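Carbohydrate kinase (Agrobacterium tumefaciens, PDB 2NWH) probably transfers a phosphate group from a nucleotide to a sugar or related substrate, as in other pfkB-family carbohydrate kinases of the ribokinase clan. Local coordinates at residues A[204-218]-A[227-239]. Sequence-based numbering, arbitrary orientation.
Sequences VRDWPNILRKAGLSG and EVVAFNGTEKAIL
Arg205 O, a backbone carbonyl in the type I turn from Val204 to Trp207, is gripped by two donors: the ammonium of Lys236 across the contact, in a weak bond (NZ to O 3.3 Å), and a water that also accepts from Lys236 NZ at 2.7 Å. The chain of Lys236 is extended beyond CG, and on its way its CD lies 3.8 Å from Pro208 CG, so a long aliphatic stem ending in a charge suits this partly exposed border.

Deeper in, Phe231 is clamped between backbone-near carbons. Pro208 CA sits over the centre of one face, 3.8 Å from the ring centroid, and Gly218 CA covers the other at 4.0 Å, both as CH-pi contacts. With chi1 at 70°, the ring is swung back over its own backbone and in under the helix, where CZ meets Leu211 CB at 3.6 Å and the edge faces Leu216 O. Gly218, with no side chain, can bring its CA to 3.2 Å from Phe231 O. The extended Arg212 chain runs alongside the ring in the opposite sense, its guanidinium plane tilted 45° to it, and ends near the carbonyls of Gly233 and Glu235. That turn is braced by Asn232, whose OD1 accepts from Thr234 N, making an Asx turn, and from Glu235 N, completing an Asx motif, while ND2 donates to Glu235 OE1.

At the other end Val204 CG1 lies against Val229 CB and Ile238 CD1, 3.7 Å from each; three beta-branched aliphatic side chains pack together here, with Arg205 CB also against Ile238 CD1.

Helix 207-213 thus packs across strands 227-231 and 236-239, at -45° to the first, near one end of the large mixed sheet. Strand 219-223 pairs with 227-231, helix 190-197 flanks Trp207, and Ala237, pointing away from helix 207-213, touches Leu275 of helix 271-286, as does Leu239.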
ATOM      1  N   VAL A 204      -3.096   1.979 -21.732  1.00 39.02           N
ATOM      2  CA  VAL A 204      -2.414   2.042 -20.411  1.00 39.51           C
ATOM      3  C   VAL A 204      -1.205   2.996 -20.447  1.00 39.67           C
ATOM      4  O   VAL A 204      -0.937   3.743 -19.491  1.00 38.61           O
ATOM      5  CB  VAL A 204      -2.049   0.612 -19.846  1.00 39.93           C
ATOM      6  CG1 VAL A 204      -0.608   0.513 -19.306  1.00 39.19           C
ATOM      7  CG2 VAL A 204      -3.014   0.200 -18.747  1.00 40.52           C
ATOM      8  N   ARG A 205      -0.498   2.976 -21.571  1.00 40.07           N
ATOM      9  CA  ARG A 205       0.587   3.909 -21.833  1.00 41.03           C
ATOM     10  C   ARG A 205       0.103   5.360 -21.898  1.00 41.44           C
ATOM     11  O   ARG A 205       0.918   6.278 -22.083  1.00 42.10           O
ATOM     12  CB  ARG A 205       1.282   3.532 -23.150  1.00 41.23           C
ATOM     13  CG  ARG A 205       0.314   3.198 -24.279  1.00 42.97           C
ATOM     14  CD  ARG A 205       1.032   3.198 -25.611  1.00 47.41           C
ATOM     15  NE  ARG A 205       2.190   2.303 -25.594  1.00 50.99           N
ATOM     16  CZ  ARG A 205       2.276   1.162 -26.300  1.00 53.49           C
ATOM     17  NH1 ARG A 205       1.265   0.768 -27.094  1.00 55.48           N
ATOM     18  NH2 ARG A 205       3.376   0.419 -26.226  1.00 52.74           N
ATOM     19  N   ASP A 206      -1.222   5.569 -21.745  1.00 41.72           N
ATOM     20  CA  ASP A 206      -1.805   6.906 -21.832  1.00 41.71           C
ATOM     21  C   ASP A 206      -1.878   7.605 -20.496  1.00 41.84           C
ATOM     22  O   ASP A 206      -1.961   8.841 -20.436  1.00 41.87           O
ATOM     23  CB  ASP A 206      -3.205   6.821 -22.433  1.00 42.95           C
ATOM     24  CG  ASP A 206      -3.159   6.232 -23.864  1.00 43.79           C
ATOM     25  OD1 ASP A 206      -3.766   5.119 -24.214  1.00 48.35           O
ATOM     26  OD2 ASP A 206      -2.596   6.935 -24.767  1.00 47.95           O
ATOM     27  N   TRP A 207      -1.846   6.819 -19.418  1.00 40.42           N
ATOM     28  CA  TRP A 207      -2.042   7.400 -18.100  1.00 39.91           C
ATOM     29  C   TRP A 207      -1.092   8.571 -17.768  1.00 38.95           C
ATOM     30  O   TRP A 207      -1.556   9.596 -17.276  1.00 38.61           O
ATOM     31  CB  TRP A 207      -2.063   6.317 -17.037  1.00 40.30           C
ATOM     32  CG  TRP A 207      -3.358   5.538 -17.034  1.00 41.08           C
ATOM     33  CD1 TRP A 207      -3.512   4.195 -17.250  1.00 42.56           C
ATOM     34  CD2 TRP A 207      -4.679   6.052 -16.793  1.00 42.58           C
ATOM     35  NE1 TRP A 207      -4.845   3.842 -17.150  1.00 43.49           N
ATOM     36  CE2 TRP A 207      -5.582   4.960 -16.868  1.00 42.29           C
ATOM     37  CE3 TRP A 207      -5.188   7.333 -16.511  1.00 42.59           C
ATOM     38  CZ2 TRP A 207      -6.968   5.105 -16.685  1.00 41.44           C
ATOM     39  CZ3 TRP A 207      -6.566   7.472 -16.333  1.00 42.06           C
ATOM     40  CH2 TRP A 207      -7.437   6.361 -16.419  1.00 40.72           C
ATOM     41  N   PRO A 208       0.225   8.462 -18.086  1.00 38.43           N
ATOM     42  CA  PRO A 208       1.145   9.584 -17.777  1.00 37.98           C
ATOM     43  C   PRO A 208       0.679  11.005 -18.207  1.00 38.15           C
ATOM     44  O   PRO A 208       0.579  11.877 -17.352  1.00 37.19           O
ATOM     45  CB  PRO A 208       2.446   9.183 -18.506  1.00 38.24           C
ATOM     46  CG  PRO A 208       2.400   7.682 -18.544  1.00 38.09           C
ATOM     47  CD  PRO A 208       0.943   7.333 -18.725  1.00 38.41           C
ATOM     48  N   ASN A 209       0.400  11.253 -19.498  1.00 38.09           N
ATOM     49  CA  ASN A 209      -0.030  12.613 -19.891  1.00 38.37           C
ATOM     50  C   ASN A 209      -1.403  13.055 -19.324  1.00 38.30           C
ATOM     51  O   ASN A 209      -1.567  14.225 -18.929  1.00 38.55           O
ATOM     52  CB  ASN A 209       0.102  12.868 -21.398  1.00 39.02           C
ATOM     53  CG  ASN A 209      -1.127  12.433 -22.191  1.00 41.06           C
ATOM     54  OD1 ASN A 209      -1.286  11.238 -22.515  1.00 41.56           O
ATOM     55  ND2 ASN A 209      -1.986  13.411 -22.549  1.00 41.64           N
ATOM     56  N   ILE A 210      -2.371  12.121 -19.263  1.00 37.70           N
ATOM     57  CA  ILE A 210      -3.650  12.388 -18.579  1.00 36.80           C
ATOM     58  C   ILE A 210      -3.349  12.778 -17.107  1.00 37.17           C
ATOM     59  O   ILE A 210      -3.828  13.792 -16.583  1.00 36.73           O
ATOM     60  CB  ILE A 210      -4.592  11.132 -18.619  1.00 36.69           C
ATOM     61  CG1 ILE A 210      -4.949  10.756 -20.067  1.00 37.62           C
ATOM     62  CG2 ILE A 210      -5.854  11.365 -17.790  1.00 36.70           C
ATOM     63  CD1 ILE A 210      -5.614   9.383 -20.255  1.00 36.71           C
ATOM     64  N   LEU A 211      -2.528  11.977 -16.456  1.00 36.11           N
ATOM     65  CA  LEU A 211      -2.250  12.196 -15.055  1.00 35.99           C
ATOM     66  C   LEU A 211      -1.364  13.431 -14.769  1.00 35.86           C
ATOM     67  O   LEU A 211      -1.540  14.091 -13.745  1.00 36.07           O
ATOM     68  CB  LEU A 211      -1.703  10.910 -14.433  1.00 35.92           C
ATOM     69  CG  LEU A 211      -2.735   9.811 -14.047  1.00 35.36           C
ATOM     70  CD1 LEU A 211      -2.047   8.440 -13.986  1.00 33.14           C
ATOM     71  CD2 LEU A 211      -3.369  10.102 -12.655  1.00 35.99           C
ATOM     72  N   ARG A 212      -0.427  13.759 -15.656  1.00 35.86           N
ATOM     73  CA  ARG A 212       0.460  14.916 -15.435  1.00 36.16           C
ATOM     74  C   ARG A 212      -0.299  16.240 -15.459  1.00 36.56           C
ATOM     75  O   ARG A 212      -0.005  17.151 -14.676  1.00 36.07           O
ATOM     76  CB  ARG A 212       1.582  14.953 -16.468  1.00 36.24           C
ATOM     77  CG  ARG A 212       2.624  13.851 -16.344  1.00 37.67           C
ATOM     78  CD  ARG A 212       3.342  13.810 -17.671  1.00 40.40           C
ATOM     79  NE  ARG A 212       4.152  12.623 -17.937  1.00 43.25           N
ATOM     80  CZ  ARG A 212       5.459  12.556 -17.700  1.00 44.49           C
ATOM     81  NH1 ARG A 212       6.078  13.593 -17.149  1.00 45.45           N
ATOM     82  NH2 ARG A 212       6.142  11.460 -17.994  1.00 43.41           N
ATOM     83  N   LYS A 213      -1.270  16.350 -16.364  1.00 37.45           N
ATOM     84  CA  LYS A 213      -2.086  17.560 -16.442  1.00 37.71           C
ATOM     85  C   LYS A 213      -3.021  17.617 -15.217  1.00 37.26           C
ATOM     86  O   LYS A 213      -3.432  18.706 -14.808  1.00 36.66           O
ATOM     87  CB  LYS A 213      -2.812  17.675 -17.794  1.00 38.95           C
ATOM     88  CG  LYS A 213      -4.345  17.533 -17.784  1.00 41.08           C
ATOM     89  CD  LYS A 213      -4.765  16.082 -17.571  1.00 43.98           C
ATOM     90  CE  LYS A 213      -6.102  15.969 -16.869  1.00 43.94           C
ATOM     91  NZ  LYS A 213      -6.322  14.578 -16.389  1.00 43.99           N
ATOM     92  N   ALA A 214      -3.323  16.452 -14.615  1.00 36.39           N
ATOM     93  CA  ALA A 214      -4.040  16.447 -13.325  1.00 36.41           C
ATOM     94  C   ALA A 214      -3.107  16.945 -12.224  1.00 36.29           C
ATOM     95  O   ALA A 214      -3.544  17.186 -11.094  1.00 37.06           O
ATOM     96  CB  ALA A 214      -4.615  15.076 -12.985  1.00 36.39           C
ATOM     97  N   GLY A 215      -1.818  17.090 -12.548  1.00 35.67           N
ATOM     98  CA  GLY A 215      -0.853  17.673 -11.599  1.00 35.07           C
ATOM     99  C   GLY A 215       0.014  16.671 -10.854  1.00 34.57           C
ATOM    100  O   GLY A 215       0.807  17.058  -9.988  1.00 34.23           O
ATOM    101  N   LEU A 216      -0.138  15.394 -11.207  1.00 33.67           N
ATOM    102  CA  LEU A 216       0.656  14.298 -10.619  1.00 33.54           C
ATOM    103  C   LEU A 216       1.913  14.097 -11.443  1.00 32.66           C
ATOM    104  O   LEU A 216       1.833  13.725 -12.595  1.00 32.90           O
ATOM    105  CB  LEU A 216      -0.146  12.995 -10.576  1.00 33.07           C
ATOM    106  CG  LEU A 216       0.605  11.805  -9.948  1.00 34.95           C
ATOM    107  CD1 LEU A 216       0.792  12.017  -8.457  1.00 33.90           C
ATOM    108  CD2 LEU A 216      -0.101  10.483 -10.240  1.00 35.22           C
ATOM    109  N   SER A 217       3.060  14.365 -10.833  1.00 32.86           N
ATOM    110  CA  SER A 217       4.349  14.285 -11.501  1.00 32.93           C
ATOM    111  C   SER A 217       4.853  12.862 -11.720  1.00 32.59           C
ATOM    112  O   SER A 217       5.645  12.641 -12.629  1.00 31.79           O
ATOM    113  CB  SER A 217       5.402  15.204 -10.823  1.00 33.81           C
ATOM    114  OG  SER A 217       5.599  14.911  -9.445  1.00 35.61           O
ATOM    115  N   GLY A 218       4.420  11.903 -10.886  1.00 32.20           N
ATOM    116  CA  GLY A 218       4.717  10.501 -11.133  1.00 31.67           C
ATOM    117  C   GLY A 218       3.798   9.473 -10.497  1.00 31.10           C
ATOM    118  O   GLY A 218       3.093   9.744  -9.527  1.00 30.80           O
ATOM    119  N   GLU A 227      -0.132  -5.944 -17.487  1.00 35.47           N
ATOM    120  CA  GLU A 227       0.209  -4.601 -18.012  1.00 34.57           C
ATOM    121  C   GLU A 227       0.453  -3.585 -16.891  1.00 33.61           C
ATOM    122  O   GLU A 227      -0.360  -3.463 -15.965  1.00 32.70           O
ATOM    123  CB  GLU A 227      -0.842  -4.041 -18.982  1.00 35.36           C
ATOM    124  CG  GLU A 227      -1.434  -5.031 -19.958  1.00 36.40           C
ATOM    125  CD  GLU A 227      -2.429  -4.395 -20.928  1.00 41.33           C
ATOM    126  OE1 GLU A 227      -2.006  -3.621 -21.827  1.00 42.26           O
ATOM    127  OE2 GLU A 227      -3.641  -4.692 -20.809  1.00 41.85           O
ATOM    128  N   VAL A 228       1.572  -2.868 -16.983  1.00 32.63           N
ATOM    129  CA  VAL A 228       1.924  -1.842 -15.983  1.00 32.20           C
ATOM    130  C   VAL A 228       2.585  -0.658 -16.668  1.00 32.26           C
ATOM    131  O   VAL A 228       3.443  -0.847 -17.524  1.00 32.35           O
ATOM    132  CB  VAL A 228       2.938  -2.352 -14.935  1.00 32.26           C
ATOM    133  CG1 VAL A 228       2.938  -1.398 -13.707  1.00 29.89           C
ATOM    134  CG2 VAL A 228       2.659  -3.797 -14.519  1.00 33.53           C
ATOM    135  N   VAL A 229       2.192   0.556 -16.275  1.00 32.29           N
ATOM    136  CA  VAL A 229       2.840   1.774 -16.734  1.00 32.67           C
ATOM    137  C   VAL A 229       3.440   2.525 -15.527  1.00 32.97           C
ATOM    138  O   VAL A 229       2.826   2.561 -14.451  1.00 32.50           O
ATOM    139  CB  VAL A 229       1.859   2.644 -17.579  1.00 32.56           C
ATOM    140  CG1 VAL A 229       0.687   3.168 -16.749  1.00 33.57           C
ATOM    141  CG2 VAL A 229       2.586   3.781 -18.310  1.00 33.60           C
ATOM    142  N   ALA A 230       4.661   3.041 -15.690  1.00 32.75           N
ATOM    143  CA  ALA A 230       5.309   3.871 -14.663  1.00 33.06           C
ATOM    144  C   ALA A 230       5.697   5.185 -15.299  1.00 33.74           C
ATOM    145  O   ALA A 230       6.029   5.217 -16.482  1.00 33.37           O
ATOM    146  CB  ALA A 230       6.516   3.188 -14.100  1.00 32.41           C
ATOM    147  N   PHE A 231       5.621   6.279 -14.548  1.00 34.43           N
ATOM    148  CA  PHE A 231       6.015   7.587 -15.077  1.00 35.12           C
ATOM    149  C   PHE A 231       6.584   8.507 -14.005  1.00 36.06           C
ATOM    150  O   PHE A 231       6.341   8.305 -12.805  1.00 34.16           O
ATOM    151  CB  PHE A 231       4.872   8.241 -15.864  1.00 35.32           C
ATOM    152  CG  PHE A 231       3.709   8.715 -15.018  1.00 34.75           C
ATOM    153  CD1 PHE A 231       3.565  10.066 -14.708  1.00 34.66           C
ATOM    154  CD2 PHE A 231       2.732   7.817 -14.578  1.00 34.15           C
ATOM    155  CE1 PHE A 231       2.466  10.526 -13.923  1.00 36.91           C
ATOM    156  CE2 PHE A 231       1.641   8.251 -13.785  1.00 34.26           C
ATOM    157  CZ  PHE A 231       1.507   9.608 -13.459  1.00 34.50           C
ATOM    158  N   ASN A 232       7.363   9.495 -14.451  1.00 37.02           N
ATOM    159  CA  ASN A 232       7.842  10.572 -13.577  1.00 38.54           C
ATOM    160  C   ASN A 232       7.769  11.853 -14.392  1.00 39.51           C
ATOM    161  O   ASN A 232       7.039  11.892 -15.376  1.00 40.44           O
ATOM    162  CB  ASN A 232       9.267  10.304 -13.086  1.00 38.76           C
ATOM    163  CG  ASN A 232      10.265  10.220 -14.233  1.00 39.71           C
ATOM    164  OD1 ASN A 232      10.027  10.777 -15.313  1.00 39.94           O
ATOM    165  ND2 ASN A 232      11.380   9.526 -14.010  1.00 40.18           N
ATOM    166  N   GLY A 233       8.523  12.882 -14.010  1.00 40.24           N
ATOM    167  CA  GLY A 233       8.391  14.224 -14.621  1.00 40.72           C
ATOM    168  C   GLY A 233       8.614  14.328 -16.123  1.00 41.57           C
ATOM    169  O   GLY A 233       8.145  15.271 -16.779  1.00 41.99           O
ATOM    170  N   THR A 234       9.309  13.352 -16.688  1.00 41.56           N
ATOM    171  CA  THR A 234       9.799  13.485 -18.052  1.00 41.35           C
ATOM    172  C   THR A 234       9.787  12.145 -18.800  1.00 40.76           C
ATOM    173  O   THR A 234       9.909  12.099 -20.027  1.00 40.78           O
ATOM    174  CB  THR A 234      11.226  14.089 -18.028  1.00 41.62           C
ATOM    175  OG1 THR A 234      12.071  13.274 -17.202  1.00 42.74           O
ATOM    176  CG2 THR A 234      11.201  15.509 -17.431  1.00 42.27           C
ATOM    177  N   GLU A 235       9.617  11.055 -18.059  1.00 39.89           N
ATOM    178  CA  GLU A 235       9.781   9.713 -18.606  1.00 39.22           C
ATOM    179  C   GLU A 235       8.576   8.817 -18.351  1.00 38.77           C
ATOM    180  O   GLU A 235       7.838   9.008 -17.388  1.00 38.48           O
ATOM    181  CB  GLU A 235      11.013   9.052 -17.987  1.00 39.74           C
ATOM    182  CG  GLU A 235      12.335   9.747 -18.270  1.00 42.01           C
ATOM    183  CD  GLU A 235      13.510   9.116 -17.520  1.00 42.97           C
ATOM    184  OE1 GLU A 235      13.467   9.053 -16.265  1.00 41.67           O
ATOM    185  OE2 GLU A 235      14.480   8.702 -18.201  1.00 43.53           O
ATOM    186  N   LYS A 236       8.403   7.811 -19.198  1.00 37.67           N
ATOM    187  CA  LYS A 236       7.466   6.734 -18.914  1.00 37.03           C
ATOM    188  C   LYS A 236       8.047   5.398 -19.397  1.00 36.86           C
ATOM    189  O   LYS A 236       8.902   5.353 -20.293  1.00 36.12           O
ATOM    190  CB  LYS A 236       6.085   7.016 -19.513  1.00 37.15           C
ATOM    191  CG  LYS A 236       6.092   7.191 -21.043  1.00 38.68           C
ATOM    192  CD  LYS A 236       4.740   7.647 -21.561  1.00 41.20           C
ATOM    193  CE  LYS A 236       4.733   7.757 -23.086  1.00 41.15           C
ATOM    194  NZ  LYS A 236       3.356   7.977 -23.604  1.00 42.13           N
ATOM    195  N   ALA A 237       7.609   4.318 -18.763  1.00 35.89           N
ATOM    196  CA  ALA A 237       8.013   2.987 -19.151  1.00 35.47           C
ATOM    197  C   ALA A 237       6.837   2.041 -19.023  1.00 35.28           C
ATOM    198  O   ALA A 237       5.846   2.341 -18.358  1.00 35.17           O
ATOM    199  CB  ALA A 237       9.211   2.512 -18.328  1.00 35.80           C
ATOM    200  N   ILE A 238       6.953   0.892 -19.671  1.00 34.85           N
ATOM    201  CA  ILE A 238       5.866  -0.073 -19.733  1.00 34.66           C
ATOM    202  C   ILE A 238       6.431  -1.490 -19.690  1.00 34.42           C
ATOM    203  O   ILE A 238       7.551  -1.722 -20.141  1.00 33.32           O
ATOM    204  CB  ILE A 238       4.994   0.170 -20.994  1.00 35.17           C
ATOM    205  CG1 ILE A 238       3.606  -0.428 -20.835  1.00 35.34           C
ATOM    206  CG2 ILE A 238       5.692  -0.284 -22.298  1.00 33.28           C
ATOM    207  CD1 ILE A 238       2.553   0.539 -21.251  1.00 33.02           C
ATOM    208  N   LEU A 239       5.652  -2.426 -19.159  1.00 34.18           N
ATOM    209  CA  LEU A 239       6.056  -3.829 -19.144  1.00 35.49           C
ATOM    210  C   LEU A 239       5.604  -4.632 -20.394  1.00 35.99           C
ATOM    211  O   LEU A 239       4.461  -4.532 -20.844  1.00 35.81           O
ATOM    212  CB  LEU A 239       5.533  -4.468 -17.862  1.00 35.73           C
ATOM    213  CG  LEU A 239       6.396  -5.377 -16.977  1.00 36.13           C
ATOM    214  CD1 LEU A 239       7.654  -4.688 -16.453  1.00 34.25           C
ATOM    215  CD2 LEU A 239       5.514  -5.803 -15.796  1.00 35.17           C
TER
HETATM  216  O   HOH W   1       1.843   9.376 -21.817  1.00 50.30           O